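Local coordinates for protein ribonucleoside-diphosphate reductase (Pseudomonas aeruginosa, PDB 5IM3) that probably reduces ribonucleoside diphosphates to the 2'-deoxyribonucleotides needed for DNA synthesis, with thioredoxin as reductant, and binds dATP as an allosteric nucleotide, at residues 343-346 and 347-351; 621-624 and 625-628. One frame throughout, in Å; residues are numbered along the deposited sequence.

Interaction 1 of 2, residues 343-346 and 347-351; sequences EFYN and LLSSF
The hydroxyl of Ser349, one turn further along the chain, covers one face of the Tyr345 ring in the last turn of helix 337-349, which closes in a Schellman motif at Phe351. Ser349 OG hangs 3.6 Å from the plane of the Tyr345 ring, near its middle, and Ser349 CB makes a CH-pi contact at 4.1 Å from the ring centroid. The ring reaches this place because its CG swings away from the backbone N (chi1 159°), which lets it lean along the helix toward the C-terminal end. Tyr345 O takes two bonds from the same serine: Ser349 N approaches nearly straight at 2.9 Å, while Ser349 OG, at 2.7 Å, comes from above the carbonyl plane. A small hydroxyl residue suits this spot, since it can turn back on the helix carbonyl and still leave room for the ring. Ser350 also turns its hydroxyl back to a carbonyl four residues earlier, but in the carbonyl plane: Ser350 OG meets Asn346 O at 2.9 Å.

Further out, Tyr345 OH is held by the backbone N of Asp288, and the Tyr345 side chain also touches Met324 of helix 319-330. Apolar side chains fill the interface with helix 620-640, Phe344 against Met633 and Asn636, Leu347 against Thr626 and Thr629. At the helix end the positive phi of Phe351 (69°) turns the chain, and Phe351 N bonds back to Leu348 O at 3.0 Å.

Interaction 2 of 2, residues 621-624 and 625-628; sequences AKLE and KTVK
Thr626 turns its hydroxyl back onto the helix, where OG1 donates to Leu623 O at 2.8 Å. That carbonyl also accepts from Val627 N at 2.9 Å, so two donors share one oxygen. They arrive differently: the amide comes in fairly straight, with a C=O...N angle of 159°, while the hydroxyl approaches at 113°, well to the side. OG1 can do this because it is tucked over the backbone (chi1 57°), and the same rotation lays Thr626 CG2 against Lys622 O at 3.4 Å. OG1 has a second partner in His612 NE2, which makes threonine apt on this buried side: its hydroxyl serves both the helix backbone and a neighbouring loop, and its methyl group packs.

All of this belongs to helix 620-640 of the barrel domain, an amphipathic helix whose i to i+4 amide bonds include, on either side of this one, Thr626 N to Lys622 O and Lys628 N to Glu624 O. Leu623 and Val627, one turn apart, form part of the face turned to helix 679-707, Leu623 against Ile692 and Val627 against Ala696; Leu623 CD1 and Val627 CG2 come within 4.3 Å.

On the flank, the chains of Glu624 and Lys628 run alongside each other in one direction, both stretched out. Their ion pair is long, 3.7 Å between Glu624 OE2 and Lys628 NZ, and CE of the lysine is nearer to that oxygen than its charged end. Lys628 NZ has a second, weak and long pairing with Asp702. Lys622 runs out fully extended, and its NZ is satisfied by Asn611 O. Lys625, kinked about its CB-CG bond, instead folds back along the preceding turn, laying its CD 3.5 Å from Ala621 O.

Interactions 1 and 2 lie on two helices distant in sequence, one in the all-alpha domain and the other in the barrel domain, yet their centres are about 12 Å apart. They meet directly where Leu347 CD1 packs on Thr626 CG2 at 3.7 Å. The two helices are tied further along by Glu343, which hydrogen-bonds Thr629 just beyond 625-628. Each contact is local to its own helix; it is this packing and this bond that join the two. Asp352, next after 347-351, touches the Leu347 and Thr626 side chains and forms a weak, long ion pair with Lys622. Both contacts lie away from the dATP-binding sites.

Interaction 1 of 2, residues 343-346 and 347-351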
loop_
_atom_site.group_PDB
_atom_site.type_symbol
_atom_site.label_atom_id
_atom_site.label_comp_id
_atom_site.label_asym_id
_atom_site.label_seq_id
_atom_site.Cartn_x
_atom_site.Cartn_y
_atom_site.Cartn_z
ATOM N N GLU A 343 -40.760 23.859 -45.198
ATOM C CA GLU A 343 -40.423 24.432 -43.899
ATOM C C GLU A 343 -39.515 23.495 -43.104
ATOM O O GLU A 343 -38.562 23.946 -42.457
ATOM C CB GLU A 343 -41.703 24.737 -43.117
ATOM C CG GLU A 343 -41.481 25.368 -41.741
ATOM C CD GLU A 343 -42.761 25.460 -40.923
ATOM O OE1 GLU A 343 -43.835 25.100 -41.448
ATOM O OE2 GLU A 343 -42.691 25.889 -39.751
ATOM N N PHE A 344 -39.784 22.188 -43.150
ATOM C CA PHE A 344 -38.959 21.244 -42.400
ATOM C C PHE A 344 -37.604 21.046 -43.068
ATOM O O PHE A 344 -36.588 20.866 -42.384
ATOM C CB PHE A 344 -39.675 19.897 -42.257
ATOM C CG PHE A 344 -41.030 19.980 -41.601
ATOM C CD1 PHE A 344 -41.407 21.095 -40.867
ATOM C CD2 PHE A 344 -41.929 18.930 -41.721
ATOM C CE1 PHE A 344 -42.650 21.162 -40.272
ATOM C CE2 PHE A 344 -43.173 18.993 -41.126
ATOM C CZ PHE A 344 -43.533 20.109 -40.401
ATOM N N TYR A 345 -37.568 21.057 -44.401
ATOM C CA TYR A 345 -36.300 20.894 -45.102
ATOM C C TYR A 345 -35.371 22.071 -44.838
ATOM O O TYR A 345 -34.169 21.887 -44.620
ATOM C CB TYR A 345 -36.540 20.732 -46.603
ATOM C CG TYR A 345 -35.318 21.054 -47.432
ATOM C CD1 TYR A 345 -34.298 20.124 -47.594
ATOM C CD2 TYR A 345 -35.178 22.293 -48.042
ATOM C CE1 TYR A 345 -33.177 20.419 -48.344
ATOM C CE2 TYR A 345 -34.065 22.599 -48.794
ATOM C CZ TYR A 345 -33.067 21.661 -48.944
ATOM O OH TYR A 345 -31.958 21.974 -49.697
ATOM N N ASN A 346 -35.911 23.293 -44.862
ATOM C CA ASN A 346 -35.084 24.469 -44.618
ATOM C C ASN A 346 -34.502 24.450 -43.211
ATOM O O ASN A 346 -33.346 24.834 -43.005
ATOM C CB ASN A 346 -35.901 25.739 -44.840
ATOM C CG ASN A 346 -36.172 26.006 -46.307
ATOM O OD1 ASN A 346 -35.390 25.617 -47.177
ATOM N ND2 ASN A 346 -37.283 26.676 -46.591
ATOM N N LEU A 347 -35.287 24.001 -42.229
ATOM C CA LEU A 347 -34.790 23.959 -40.859
ATOM C C LEU A 347 -33.671 22.933 -40.710
ATOM O O LEU A 347 -32.677 23.186 -40.019
ATOM C CB LEU A 347 -35.935 23.644 -39.896
ATOM C CG LEU A 347 -35.635 23.935 -38.425
ATOM C CD1 LEU A 347 -35.542 25.442 -38.189
ATOM C CD2 LEU A 347 -36.680 23.309 -37.521
ATOM N N LEU A 348 -33.810 21.775 -41.359
ATOM C CA LEU A 348 -32.825 20.707 -41.223
ATOM C C LEU A 348 -31.553 21.008 -42.010
ATOM O O LEU A 348 -30.447 20.933 -41.465
ATOM C CB LEU A 348 -33.434 19.381 -41.683
ATOM C CG LEU A 348 -34.528 18.787 -40.793
ATOM C CD1 LEU A 348 -35.182 17.601 -41.482
ATOM C CD2 LEU A 348 -33.961 18.367 -39.444
ATOM N N SER A 349 -31.693 21.350 -43.292
ATOM C CA SER A 349 -30.535 21.547 -44.158
ATOM C C SER A 349 -29.674 22.734 -43.739
ATOM O O SER A 349 -28.497 22.785 -44.110
ATOM C CB SER A 349 -30.993 21.734 -45.607
ATOM O OG SER A 349 -31.879 22.833 -45.723
ATOM N N SER A 350 -30.229 23.684 -42.990
ATOM C CA SER A 350 -29.470 24.824 -42.497
ATOM C C SER A 350 -28.756 24.540 -41.183
ATOM O O SER A 350 -27.973 25.381 -40.729
ATOM C CB SER A 350 -30.394 26.028 -42.304
ATOM O OG SER A 350 -31.282 25.806 -41.223
ATOM N N PHE A 351 -29.016 23.388 -40.564
ATOM C CA PHE A 351 -28.454 23.008 -39.272
ATOM C C PHE A 351 -29.001 23.852 -38.125
ATOM O O PHE A 351 -28.429 23.847 -37.030
ATOM C CB PHE A 351 -26.920 23.082 -39.269
ATOM C CG PHE A 351 -26.251 22.232 -40.324
ATOM C CD1 PHE A 351 -26.970 21.326 -41.088
ATOM C CD2 PHE A 351 -24.886 22.342 -40.539
ATOM C CE1 PHE A 351 -26.341 20.557 -42.048
ATOM C CE2 PHE A 351 -24.255 21.573 -41.499
ATOM C CZ PHE A 351 -24.980 20.681 -42.250
#

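Interaction 2 of 2, residues 621-624 and 625-628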
loop_
_atom_site.group_PDB
_atom_site.type_symbol
_atom_site.label_atom_id
_atom_site.label_comp_id
_atom_site.label_asym_id
_atom_site.label_seq_id
_atom_site.Cartn_x
_atom_site.Cartn_y
_atom_site.Cartn_z
ATOM N N ALA A 621 -34.811 36.641 -32.108
ATOM C CA ALA A 621 -35.863 36.563 -33.118
ATOM C C ALA A 621 -35.775 35.266 -33.916
ATOM O O ALA A 621 -36.776 34.560 -34.085
ATOM C CB ALA A 621 -35.780 37.772 -34.051
ATOM N N LYS A 622 -34.582 34.939 -34.422
ATOM C CA LYS A 622 -34.426 33.721 -35.211
ATOM C C LYS A 622 -34.703 32.481 -34.375
ATOM O O LYS A 622 -35.120 31.447 -34.911
ATOM C CB LYS A 622 -33.016 33.660 -35.802
ATOM C CG LYS A 622 -32.783 32.488 -36.745
ATOM C CD LYS A 622 -31.350 32.449 -37.254
ATOM C CE LYS A 622 -31.137 31.289 -38.215
ATOM N NZ LYS A 622 -29.719 31.174 -38.655
ATOM N N LEU A 623 -34.485 32.568 -33.061
ATOM C CA LEU A 623 -34.687 31.418 -32.191
ATOM C C LEU A 623 -36.158 31.027 -32.126
ATOM O O LEU A 623 -36.492 29.836 -32.134
ATOM C CB LEU A 623 -34.150 31.732 -30.797
ATOM C CG LEU A 623 -34.137 30.597 -29.774
ATOM C CD1 LEU A 623 -33.220 29.464 -30.215
ATOM C CD2 LEU A 623 -33.708 31.150 -28.425
ATOM N N GLU A 624 -37.055 32.014 -32.061
ATOM C CA GLU A 624 -38.481 31.712 -32.001
ATOM C C GLU A 624 -38.934 30.954 -33.243
ATOM O O GLU A 624 -39.674 29.968 -33.141
ATOM C CB GLU A 624 -39.282 33.003 -31.834
ATOM C CG GLU A 624 -40.792 32.807 -31.911
ATOM C CD GLU A 624 -41.569 34.053 -31.545
ATOM O OE1 GLU A 624 -40.941 35.117 -31.354
ATOM O OE2 GLU A 624 -42.811 33.968 -31.446
ATOM N N LYS A 625 -38.497 31.397 -34.425
ATOM C CA LYS A 625 -38.908 30.742 -35.663
ATOM C C LYS A 625 -38.458 29.287 -35.698
ATOM O O LYS A 625 -39.217 28.405 -36.116
ATOM C CB LYS A 625 -38.350 31.504 -36.862
ATOM C CG LYS A 625 -38.960 32.882 -37.034
ATOM C CD LYS A 625 -37.893 33.923 -37.289
ATOM C CE LYS A 625 -38.488 35.308 -37.420
ATOM N NZ LYS A 625 -37.427 36.332 -37.616
ATOM N N THR A 626 -37.227 29.012 -35.265
ATOM C CA THR A 626 -36.729 27.641 -35.295
ATOM C C THR A 626 -37.438 26.771 -34.263
ATOM O O THR A 626 -37.753 25.607 -34.537
ATOM C CB THR A 626 -35.221 27.632 -35.060
ATOM O OG1 THR A 626 -34.937 28.266 -33.809
ATOM C CG2 THR A 626 -34.499 28.373 -36.186
ATOM N N VAL A 627 -37.705 27.317 -33.074
ATOM C CA VAL A 627 -38.391 26.543 -32.042
ATOM C C VAL A 627 -39.817 26.225 -32.476
ATOM O O VAL A 627 -40.301 25.103 -32.285
ATOM C CB VAL A 627 -38.363 27.294 -30.698
ATOM C CG1 VAL A 627 -39.259 26.602 -29.672
ATOM C CG2 VAL A 627 -36.943 27.374 -30.174
ATOM N N LYS A 628 -40.515 27.204 -33.055
ATOM C CA LYS A 628 -41.880 26.965 -33.509
ATOM C C LYS A 628 -41.938 25.803 -34.491
ATOM O O LYS A 628 -42.819 24.941 -34.394
ATOM C CB LYS A 628 -42.451 28.229 -34.150
ATOM C CG LYS A 628 -42.936 29.273 -33.159
ATOM C CD LYS A 628 -43.600 30.441 -33.881
ATOM C CE LYS A 628 -44.415 31.303 -32.932
ATOM N NZ LYS A 628 -45.243 32.300 -33.672
#